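CRISPR-associated endonuclease/helicase Cas3 (Thermus thermophilus HB8, PDB 3SK9) acts in CRISPR-based defence against invading nucleic acids, this chain being its N-terminal HD nuclease domain, a single-stranded DNA endonuclease stimulated by transition metals such as manganese and nickel. Local coordinates at residues Phe113-Leu118 with Leu135-Gly140; Leu118-Lys123 with Ala169-Leu174; Val202-Ser207 with Glu260-Ile265. All coordinates share one frame; numbering follows the deposited sequence.

All three contacts lie in the helical HD nuclease domain. Interactions 1 and 2 are neighbours, their centres about 10 Å apart, and both use helix 110-124: its middle meets the end of helix 129-138, its last turns helix 165-181, with Leu-118 serving both. Along the chain these two interleave, whereas interaction 3 follows later, joining helix 196-213 to the C-terminal strand 260-264. Its centre is about 18 Å from that of interaction 1 and about 24 Å from that of interaction 2, across the middle of the chain. Leu-139, just after helix 129-138, packs on Val-202 and Ala-206 and so links interaction 1 to interaction 3, with its side chain about 5 Å from that of the metal-binding His-74.

Interaction 1: Phe113-Leu118 with Leu135-Gly140; sequences FTELFL and LAAALG
The carboxylate of Glu-115 turns one face to Ala-137, whose CB lies over OE2 at 4.0 Å, while OE1 accepts a hydrogen bond from Ala-147 N. CG is anti to the backbone N (chi1 174°) and the chain beyond it is extended, which carries the charged end past Ala-136. On the far side of the same helix the Phe-117 ring has the carbonyl O of Phe-113 3.1 Å above one face, offset toward the rim, and the guanidinium of Arg-170 over the opposite face in a cation-pi contact. Between the helices, Ala-136 CB sits against Glu-115 O at 3.5 Å and Leu-118 CB at 3.9 Å. Leu-118 and Leu-139 cross at about a right angle and meet through their CD1 atoms, 3.6 Å apart. Thr-114 rests its methyl CG2 3.4 Å from Leu-139 O; its OG1 turns to the HD motif, bonding to His-74 O and Gly-77 N. Both His-74 and the adjacent Asp-75 are metal-binding residues, so this packing borders the metal site and Thr-114 ties the helix to the backbone that carries it. Helix 110-124 is backed by helix 149-161 through Phe-113, Leu-116 and Phe-117, whereas Ala-138 and Leu-139 lean on helix 196-213.

Interaction 2: Leu118-Lys123 with Ala169-Leu174; sequences LRRLLK and ARRWLL
Leu-121 reaches from helix 118-123 into the face of helix 169-174, and its carbons divide among Leu-174, Arg-170 and Arg-171. Its CB lies 4.0 Å from Leu-174 CD1, and its CG is next to the aliphatic part of Arg-171, 4.2 Å from that residue's CG. At the fork, CD2 approaches the backbone oxygen Arg-170 O at 4.0 Å. The other methyl, CD1, sits over the centre of the Arg-171 guanidinium, 3.4 Å above its plane. An unusual first torsion (chi1 -91°) accompanies this placing of the two methyls. The segments belong to two helices of the mainly helical HD domain whose axes here pass 11.1 Å apart at a signed crossing angle of -56°, with Leu-121 filling much of the gap between them. Leu-118, one turn earlier, adds a looser contact with Leu-174 through CD2 and CD1, and Leu-73, next to the metal-binding His-74, touches both of these leucines. At the more exposed end of the interface, Arg-120 CD lies at the edge of the Arg-171 guanidinium and in its plane, 3.3 Å from NH2. The two guanidinium planes are 51° apart. Arg-171 NH2 forms a salt bridge with Glu-124, which probably offsets the nearness of two positive groups, and its NH1 bonds to Lys-167 O, fixing the plane on which Leu-121 rests.

Interaction 3: Val202-Ser207 with Glu260-Ile265; sequences VMALAS and ELFPYI
Phe-262 and Glu-260 both project from the C-terminal strand toward the helix and meet it at Ala-204 and Leu-205. The tip of the Phe-262 ring comes up obliquely, with CZ 3.8 Å from both Ala-204 O and Leu-205 CA. To one side of that tip CE2 lies 3.9 Å from Ala-204 CB; to the other, CE1 meets Leu-205 CD1 at 4.2 Å, the two side chains crossing at about a right angle. Glu-260 brings its OE2 to 3.3 Å from Ala-204 CB and 3.6 Å from Leu-205 N. No hydrogen bond joins the two segments; they meet by van der Waals packing, much of it on the small side chain of Ala-204, against which both strand residues lie.

The Glu-260 carboxylate is oriented by a partner farther out: OE1 is hydrogen-bonded to Tyr-52 OH. Its CG occupies the crowded position between backbone N and carbonyl carbon (chi1 62°), and the extended chain beyond carries the acid to the helix. Phe-262 is held by backbone bonding to Arg-255 of the partner strand, and its ring also meets that of Phe-208, one turn along from Leu-205.

Strand 260-264 pairs antiparallel with 253-257 in a beta-hairpin. This small sheet covers one side of helix 196-213, its last strand running at 19° to the helix segment; on another side of that helix Val-202, Leu-205 and Ala-206 pack on Val-71 of helix 60-71, and farther along it supplies the metal-binding Asp-210.

Interaction 1: Phe113-Leu118 with Leu135-Gly140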
loop_
_atom_site.group_PDB
_atom_site.type_symbol
_atom_site.label_atom_id
_atom_site.label_comp_id
_atom_site.label_asym_id
_atom_site.label_seq_id
_atom_site.Cartn_x
_atom_site.Cartn_y
_atom_site.Cartn_z
ATOM N N PHE A 113 -3.185 10.079 8.098
ATOM C CA PHE A 113 -2.549 9.157 9.070
ATOM C C PHE A 113 -1.552 8.250 8.391
ATOM O O PHE A 113 -0.467 7.987 8.938
ATOM C CB PHE A 113 -3.577 8.328 9.809
ATOM C CG PHE A 113 -4.420 9.137 10.783
ATOM C CD1 PHE A 113 -4.063 9.229 12.114
ATOM C CD2 PHE A 113 -5.543 9.803 10.344
ATOM C CE1 PHE A 113 -4.855 9.956 13.009
ATOM C CE2 PHE A 113 -6.337 10.528 11.235
ATOM C CZ PHE A 113 -5.987 10.601 12.555
ATOM N N THR A 114 -1.849 7.777 7.182
ATOM C CA THR A 114 -0.875 6.896 6.528
ATOM C C THR A 114 0.423 7.695 6.369
ATOM O O THR A 114 1.524 7.187 6.638
ATOM C CB THR A 114 -1.376 6.439 5.131
ATOM O OG1 THR A 114 -2.521 5.618 5.300
ATOM C CG2 THR A 114 -0.243 5.656 4.349
ATOM N N GLU A 115 0.318 8.939 5.908
ATOM C CA GLU A 115 1.537 9.714 5.696
ATOM C C GLU A 115 2.330 9.898 7.023
ATOM O O GLU A 115 3.539 9.701 7.058
ATOM C CB GLU A 115 1.241 11.056 5.019
ATOM C CG GLU A 115 2.488 11.983 4.908
ATOM C CD GLU A 115 2.186 13.326 4.293
ATOM O OE1 GLU A 115 1.018 13.560 3.914
ATOM O OE2 GLU A 115 3.123 14.149 4.167
ATOM N N LEU A 116 1.653 10.290 8.109
ATOM C CA LEU A 116 2.353 10.479 9.392
ATOM C C LEU A 116 2.996 9.187 9.883
ATOM O O LEU A 116 4.103 9.227 10.387
ATOM C CB LEU A 116 1.415 10.990 10.458
ATOM C CG LEU A 116 0.912 12.414 10.202
ATOM C CD1 LEU A 116 -0.167 12.765 11.231
ATOM C CD2 LEU A 116 2.086 13.339 10.270
ATOM N N PHE A 117 2.291 8.070 9.756
ATOM C CA PHE A 117 2.797 6.798 10.260
ATOM C C PHE A 117 4.020 6.391 9.453
ATOM O O PHE A 117 5.027 5.949 10.013
ATOM C CB PHE A 117 1.744 5.670 10.171
ATOM C CG PHE A 117 0.502 5.908 11.017
ATOM C CD1 PHE A 117 0.502 6.818 12.053
ATOM C CD2 PHE A 117 -0.650 5.178 10.774
ATOM C CE1 PHE A 117 -0.633 7.001 12.823
ATOM C CE2 PHE A 117 -1.784 5.357 11.567
ATOM C CZ PHE A 117 -1.775 6.266 12.567
ATOM N N LEU A 118 3.940 6.556 8.125
ATOM C CA LEU A 118 5.003 6.051 7.267
ATOM C C LEU A 118 6.268 6.907 7.398
ATOM O O LEU A 118 7.369 6.367 7.195
ATOM C CB LEU A 118 4.552 5.944 5.801
ATOM C CG LEU A 118 3.552 4.809 5.535
ATOM C CD1 LEU A 118 3.221 4.695 4.003
ATOM C CD2 LEU A 118 4.123 3.481 6.040
ATOM N N LEU A 135 8.115 9.205 0.092
ATOM C CA LEU A 135 7.275 8.017 -0.146
ATOM C C LEU A 135 6.046 8.077 0.753
ATOM O O LEU A 135 4.945 7.659 0.381
ATOM C CB LEU A 135 8.024 6.721 0.183
ATOM C CG LEU A 135 9.024 6.273 -0.921
ATOM C CD1 LEU A 135 9.985 5.183 -0.393
ATOM C CD2 LEU A 135 8.255 5.775 -2.143
ATOM N N ALA A 136 6.225 8.622 1.947
ATOM C CA ALA A 136 5.064 8.729 2.862
ATOM C C ALA A 136 3.951 9.600 2.240
ATOM O O ALA A 136 2.748 9.257 2.295
ATOM C CB ALA A 136 5.536 9.325 4.182
ATOM N N ALA A 137 4.332 10.730 1.653
ATOM C CA ALA A 137 3.368 11.551 0.895
ATOM C C ALA A 137 2.820 10.861 -0.351
ATOM O O ALA A 137 1.647 11.032 -0.671
ATOM C CB ALA A 137 3.974 12.914 0.494
ATOM N N ALA A 138 3.650 10.105 -1.085
ATOM C CA ALA A 138 3.153 9.318 -2.235
ATOM C C ALA A 138 1.987 8.391 -1.863
ATOM O O ALA A 138 1.083 8.117 -2.668
ATOM C CB ALA A 138 4.327 8.479 -2.860
ATOM N N LEU A 139 2.033 7.862 -0.642
ATOM C CA LEU A 139 1.041 6.873 -0.190
ATOM C C LEU A 139 -0.049 7.522 0.636
ATOM O O LEU A 139 -0.879 6.833 1.177
ATOM C CB LEU A 139 1.755 5.770 0.641
ATOM C CG LEU A 139 2.815 5.076 -0.280
ATOM C CD1 LEU A 139 3.857 4.303 0.520
ATOM C CD2 LEU A 139 2.114 4.154 -1.290
ATOM N N GLY A 140 -0.068 8.861 0.688
ATOM C CA GLY A 140 -1.001 9.586 1.552
ATOM C C GLY A 140 -2.333 9.949 0.903
ATOM O O GLY A 140 -2.766 9.317 -0.062
#

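Interaction 2: Leu118-Lys123 with Ala169-Leu174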
loop_
_atom_site.group_PDB
_atom_site.type_symbol
_atom_site.label_atom_id
_atom_site.label_comp_id
_atom_site.label_asym_id
_atom_site.label_seq_id
_atom_site.Cartn_x
_atom_site.Cartn_y
_atom_site.Cartn_z
ATOM N N LEU A 118 3.940 6.556 8.125
ATOM C CA LEU A 118 5.003 6.051 7.267
ATOM C C LEU A 118 6.268 6.907 7.398
ATOM O O LEU A 118 7.369 6.367 7.195
ATOM C CB LEU A 118 4.552 5.944 5.801
ATOM C CG LEU A 118 3.552 4.809 5.535
ATOM C CD1 LEU A 118 3.221 4.695 4.003
ATOM C CD2 LEU A 118 4.123 3.481 6.040
ATOM N N ARG A 119 6.128 8.210 7.713
ATOM C CA ARG A 119 7.298 9.066 7.898
ATOM C C ARG A 119 8.163 8.449 8.993
ATOM O O ARG A 119 9.388 8.380 8.878
ATOM C CB ARG A 119 6.916 10.508 8.280
ATOM C CG ARG A 119 6.439 11.358 7.068
ATOM C CD ARG A 119 5.922 12.745 7.508
ATOM N NE ARG A 119 6.955 13.578 8.119
ATOM C CZ ARG A 119 7.631 14.541 7.491
ATOM N NH1 ARG A 119 7.405 14.804 6.196
ATOM N NH2 ARG A 119 8.547 15.251 8.161
ATOM N N ARG A 120 7.519 7.991 10.055
ATOM C CA ARG A 120 8.259 7.343 11.155
ATOM C C ARG A 120 8.710 5.919 10.819
ATOM O O ARG A 120 9.857 5.549 11.029
ATOM C CB ARG A 120 7.326 7.303 12.369
ATOM C CG ARG A 120 7.978 6.960 13.690
ATOM C CD ARG A 120 7.271 7.685 14.831
ATOM N NE ARG A 120 7.362 9.142 14.720
ATOM C CZ ARG A 120 6.757 10.001 15.541
ATOM N NH1 ARG A 120 6.002 9.556 16.543
ATOM N NH2 ARG A 120 6.906 11.312 15.364
ATOM N N LEU A 121 7.779 5.111 10.324
ATOM C CA LEU A 121 7.975 3.694 10.199
ATOM C C LEU A 121 8.986 3.337 9.124
ATOM O O LEU A 121 9.754 2.385 9.298
ATOM C CB LEU A 121 6.641 3.009 9.885
ATOM C CG LEU A 121 5.870 2.552 11.123
ATOM C CD1 LEU A 121 5.798 3.597 12.225
ATOM C CD2 LEU A 121 4.466 2.147 10.650
ATOM N N LEU A 122 8.989 4.071 8.008
ATOM C CA LEU A 122 9.941 3.802 6.922
ATOM C C LEU A 122 11.379 4.209 7.356
ATOM O O LEU A 122 12.357 3.568 6.973
ATOM C CB LEU A 122 9.533 4.531 5.620
ATOM C CG LEU A 122 8.245 4.003 4.951
ATOM C CD1 LEU A 122 7.942 4.857 3.703
ATOM C CD2 LEU A 122 8.264 2.498 4.569
ATOM N N LYS A 123 11.500 5.237 8.181
ATOM C CA LYS A 123 12.803 5.566 8.694
ATOM C C LYS A 123 13.300 4.506 9.676
ATOM O O LYS A 123 14.496 4.210 9.687
ATOM C CB LYS A 123 12.816 6.942 9.334
ATOM C CG LYS A 123 12.516 8.072 8.378
ATOM C CD LYS A 123 12.429 9.426 9.066
ATOM C CE LYS A 123 11.663 10.401 8.096
ATOM N NZ LYS A 123 11.134 11.566 8.751
ATOM N N ALA A 169 0.904 -1.932 17.206
ATOM C CA ALA A 169 0.100 -2.675 16.224
ATOM C C ALA A 169 0.419 -2.238 14.786
ATOM O O ALA A 169 0.470 -3.058 13.870
ATOM C CB ALA A 169 -1.415 -2.493 16.487
ATOM N N ARG A 170 0.618 -0.941 14.587
ATOM C CA ARG A 170 0.901 -0.470 13.233
ATOM C C ARG A 170 2.274 -0.917 12.790
ATOM O O ARG A 170 2.473 -1.209 11.615
ATOM C CB ARG A 170 0.662 1.054 13.064
ATOM C CG ARG A 170 1.304 1.967 14.060
ATOM C CD ARG A 170 0.817 3.428 13.873
ATOM N NE ARG A 170 -0.585 3.601 14.232
ATOM C CZ ARG A 170 -1.034 4.394 15.209
ATOM N NH1 ARG A 170 -0.198 5.136 15.939
ATOM N NH2 ARG A 170 -2.331 4.447 15.454
ATOM N N ARG A 171 3.235 -1.020 13.719
ATOM C CA ARG A 171 4.541 -1.525 13.304
ATOM C C ARG A 171 4.457 -3.014 12.979
ATOM O O ARG A 171 5.080 -3.505 12.007
ATOM C CB ARG A 171 5.578 -1.236 14.391
ATOM C CG ARG A 171 5.693 0.323 14.627
ATOM C CD ARG A 171 6.485 0.807 15.880
ATOM N NE ARG A 171 6.908 2.222 15.727
ATOM C CZ ARG A 171 6.079 3.273 15.660
ATOM N NH1 ARG A 171 4.745 3.117 15.738
ATOM N NH2 ARG A 171 6.571 4.499 15.498
ATOM N N TRP A 172 3.647 -3.728 13.771
ATOM C CA TRP A 172 3.380 -5.162 13.519
ATOM C C TRP A 172 2.807 -5.398 12.119
ATOM O O TRP A 172 3.270 -6.277 11.370
ATOM C CB TRP A 172 2.415 -5.704 14.586
ATOM C CG TRP A 172 2.254 -7.238 14.588
ATOM C CD1 TRP A 172 2.879 -8.147 15.418
ATOM C CD2 TRP A 172 1.357 -7.997 13.773
ATOM N NE1 TRP A 172 2.464 -9.429 15.118
ATOM C CE2 TRP A 172 1.533 -9.367 14.113
ATOM C CE3 TRP A 172 0.451 -7.658 12.761
ATOM C CZ2 TRP A 172 0.817 -10.391 13.482
ATOM C CZ3 TRP A 172 -0.264 -8.669 12.140
ATOM C CH2 TRP A 172 -0.062 -10.024 12.495
ATOM N N LEU A 173 1.853 -4.564 11.727
ATOM C CA LEU A 173 1.242 -4.734 10.406
ATOM C C LEU A 173 2.240 -4.495 9.256
ATOM O O LEU A 173 2.295 -5.248 8.274
ATOM C CB LEU A 173 0.073 -3.756 10.260
ATOM C CG LEU A 173 -1.201 -4.155 10.997
ATOM C CD1 LEU A 173 -2.119 -3.015 11.062
ATOM C CD2 LEU A 173 -1.901 -5.384 10.327
ATOM N N LEU A 174 3.007 -3.419 9.348
ATOM C CA LEU A 174 4.056 -3.194 8.339
ATOM C C LEU A 174 5.048 -4.374 8.247
ATOM O O LEU A 174 5.422 -4.811 7.171
ATOM C CB LEU A 174 4.825 -1.918 8.676
ATOM C CG LEU A 174 5.957 -1.651 7.648
ATOM C CD1 LEU A 174 6.167 -0.160 7.541
ATOM C CD2 LEU A 174 7.273 -2.383 8.047
#

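Interaction 3: Val202-Ser207 with Glu260-Ile265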
loop_
_atom_site.group_PDB
_atom_site.type_symbol
_atom_site.label_atom_id
_atom_site.label_comp_id
_atom_site.label_asym_id
_atom_site.label_seq_id
_atom_site.Cartn_x
_atom_site.Cartn_y
_atom_site.Cartn_z
ATOM N N VAL A 202 5.586 5.054 -7.582
ATOM C CA VAL A 202 4.921 4.348 -6.476
ATOM C C VAL A 202 3.547 4.947 -6.165
ATOM O O VAL A 202 2.574 4.217 -5.846
ATOM C CB VAL A 202 5.817 4.358 -5.219
ATOM C CG1 VAL A 202 5.021 3.956 -3.943
ATOM C CG2 VAL A 202 7.066 3.445 -5.451
ATOM N N MET A 203 3.467 6.282 -6.209
ATOM C CA MET A 203 2.197 6.970 -6.005
ATOM C C MET A 203 1.097 6.447 -6.922
ATOM O O MET A 203 0.015 6.090 -6.455
ATOM C CB MET A 203 2.392 8.475 -6.244
ATOM C CG MET A 203 1.178 9.338 -5.902
ATOM S SD MET A 203 -0.083 9.363 -7.202
ATOM C CE MET A 203 0.844 10.146 -8.526
ATOM N N ALA A 204 1.378 6.457 -8.235
ATOM C CA ALA A 204 0.369 6.052 -9.227
ATOM C C ALA A 204 0.041 4.557 -9.040
ATOM O O ALA A 204 -1.118 4.130 -9.177
ATOM C CB ALA A 204 0.912 6.329 -10.649
ATOM N N LEU A 205 1.067 3.758 -8.745
ATOM C CA LEU A 205 0.840 2.309 -8.598
ATOM C C LEU A 205 -0.072 2.066 -7.407
ATOM O O LEU A 205 -0.986 1.242 -7.482
ATOM C CB LEU A 205 2.168 1.574 -8.392
ATOM C CG LEU A 205 2.071 0.044 -8.207
ATOM C CD1 LEU A 205 1.497 -0.617 -9.440
ATOM C CD2 LEU A 205 3.518 -0.514 -7.870
ATOM N N ALA A 206 0.172 2.779 -6.303
ATOM C CA ALA A 206 -0.632 2.575 -5.086
ATOM C C ALA A 206 -2.077 3.023 -5.304
ATOM O O ALA A 206 -3.000 2.328 -4.868
ATOM C CB ALA A 206 -0.025 3.271 -3.882
ATOM N N SER A 207 -2.271 4.137 -6.020
ATOM C CA SER A 207 -3.609 4.593 -6.367
ATOM C C SER A 207 -4.424 3.518 -7.153
ATOM O O SER A 207 -5.583 3.157 -6.815
ATOM C CB SER A 207 -3.527 5.881 -7.163
ATOM O OG SER A 207 -4.777 6.199 -7.689
ATOM N N GLU A 260 4.973 4.295 -16.586
ATOM C CA GLU A 260 4.247 3.022 -16.383
ATOM C C GLU A 260 2.838 3.186 -16.931
ATOM O O GLU A 260 2.403 4.317 -17.271
ATOM C CB GLU A 260 4.217 2.594 -14.892
ATOM C CG GLU A 260 3.487 3.586 -13.969
ATOM C CD GLU A 260 3.816 3.409 -12.469
ATOM O OE1 GLU A 260 4.588 2.506 -12.104
ATOM O OE2 GLU A 260 3.274 4.159 -11.611
ATOM N N LEU A 261 2.138 2.069 -17.072
ATOM C CA LEU A 261 0.866 2.048 -17.793
ATOM C C LEU A 261 -0.231 1.409 -16.959
ATOM O O LEU A 261 0.010 0.405 -16.253
ATOM C CB LEU A 261 1.007 1.204 -19.101
ATOM C CG LEU A 261 2.055 1.724 -20.080
ATOM C CD1 LEU A 261 2.406 0.683 -21.212
ATOM C CD2 LEU A 261 1.608 3.062 -20.704
ATOM N N PHE A 262 -1.447 1.928 -17.111
ATOM C CA PHE A 262 -2.624 1.338 -16.482
ATOM C C PHE A 262 -3.774 1.369 -17.482
ATOM O O PHE A 262 -3.803 2.237 -18.331
ATOM C CB PHE A 262 -3.038 2.189 -15.242
ATOM C CG PHE A 262 -1.932 2.319 -14.207
ATOM C CD1 PHE A 262 -1.608 1.266 -13.381
ATOM C CD2 PHE A 262 -1.211 3.497 -14.087
ATOM C CE1 PHE A 262 -0.586 1.378 -12.448
ATOM C CE2 PHE A 262 -0.187 3.593 -13.142
ATOM C CZ PHE A 262 0.118 2.538 -12.347
ATOM N N PRO A 263 -4.740 0.459 -17.348
ATOM C CA PRO A 263 -5.980 0.629 -18.131
ATOM C C PRO A 263 -6.745 1.931 -17.765
ATOM O O PRO A 263 -6.871 2.310 -16.571
ATOM C CB PRO A 263 -6.804 -0.611 -17.768
ATOM C CG PRO A 263 -6.324 -0.984 -16.380
ATOM C CD PRO A 263 -4.845 -0.643 -16.371
ATOM N N TYR A 264 -7.190 2.641 -18.801
ATOM C CA TYR A 264 -8.136 3.749 -18.643
ATOM C C TYR A 264 -9.551 3.177 -18.727
ATOM O O TYR A 264 -9.995 2.673 -19.774
ATOM C CB TYR A 264 -7.881 4.824 -19.705
ATOM C CG TYR A 264 -8.912 5.936 -19.737
ATOM C CD1 TYR A 264 -8.893 6.962 -18.794
ATOM C CD2 TYR A 264 -9.924 5.936 -20.692
ATOM C CE1 TYR A 264 -9.855 7.971 -18.819
ATOM C CE2 TYR A 264 -10.880 6.942 -20.734
ATOM C CZ TYR A 264 -10.843 7.955 -19.795
ATOM O OH TYR A 264 -11.798 8.953 -19.864
ATOM N N ILE A 265 -10.245 3.249 -17.596
ATOM C CA ILE A 265 -11.544 2.603 -17.409
ATOM C C ILE A 265 -12.676 3.598 -17.681
ATOM O O ILE A 265 -12.462 4.809 -17.814
ATOM C CB ILE A 265 -11.672 2.031 -15.956
ATOM C CG1 ILE A 265 -10.487 1.123 -15.639
ATOM C CG2 ILE A 265 -12.985 1.266 -15.760
ATOM C CD1 ILE A 265 -10.515 -0.208 -16.379
ATOM O OXT ILE A 265 -13.837 3.212 -17.787
#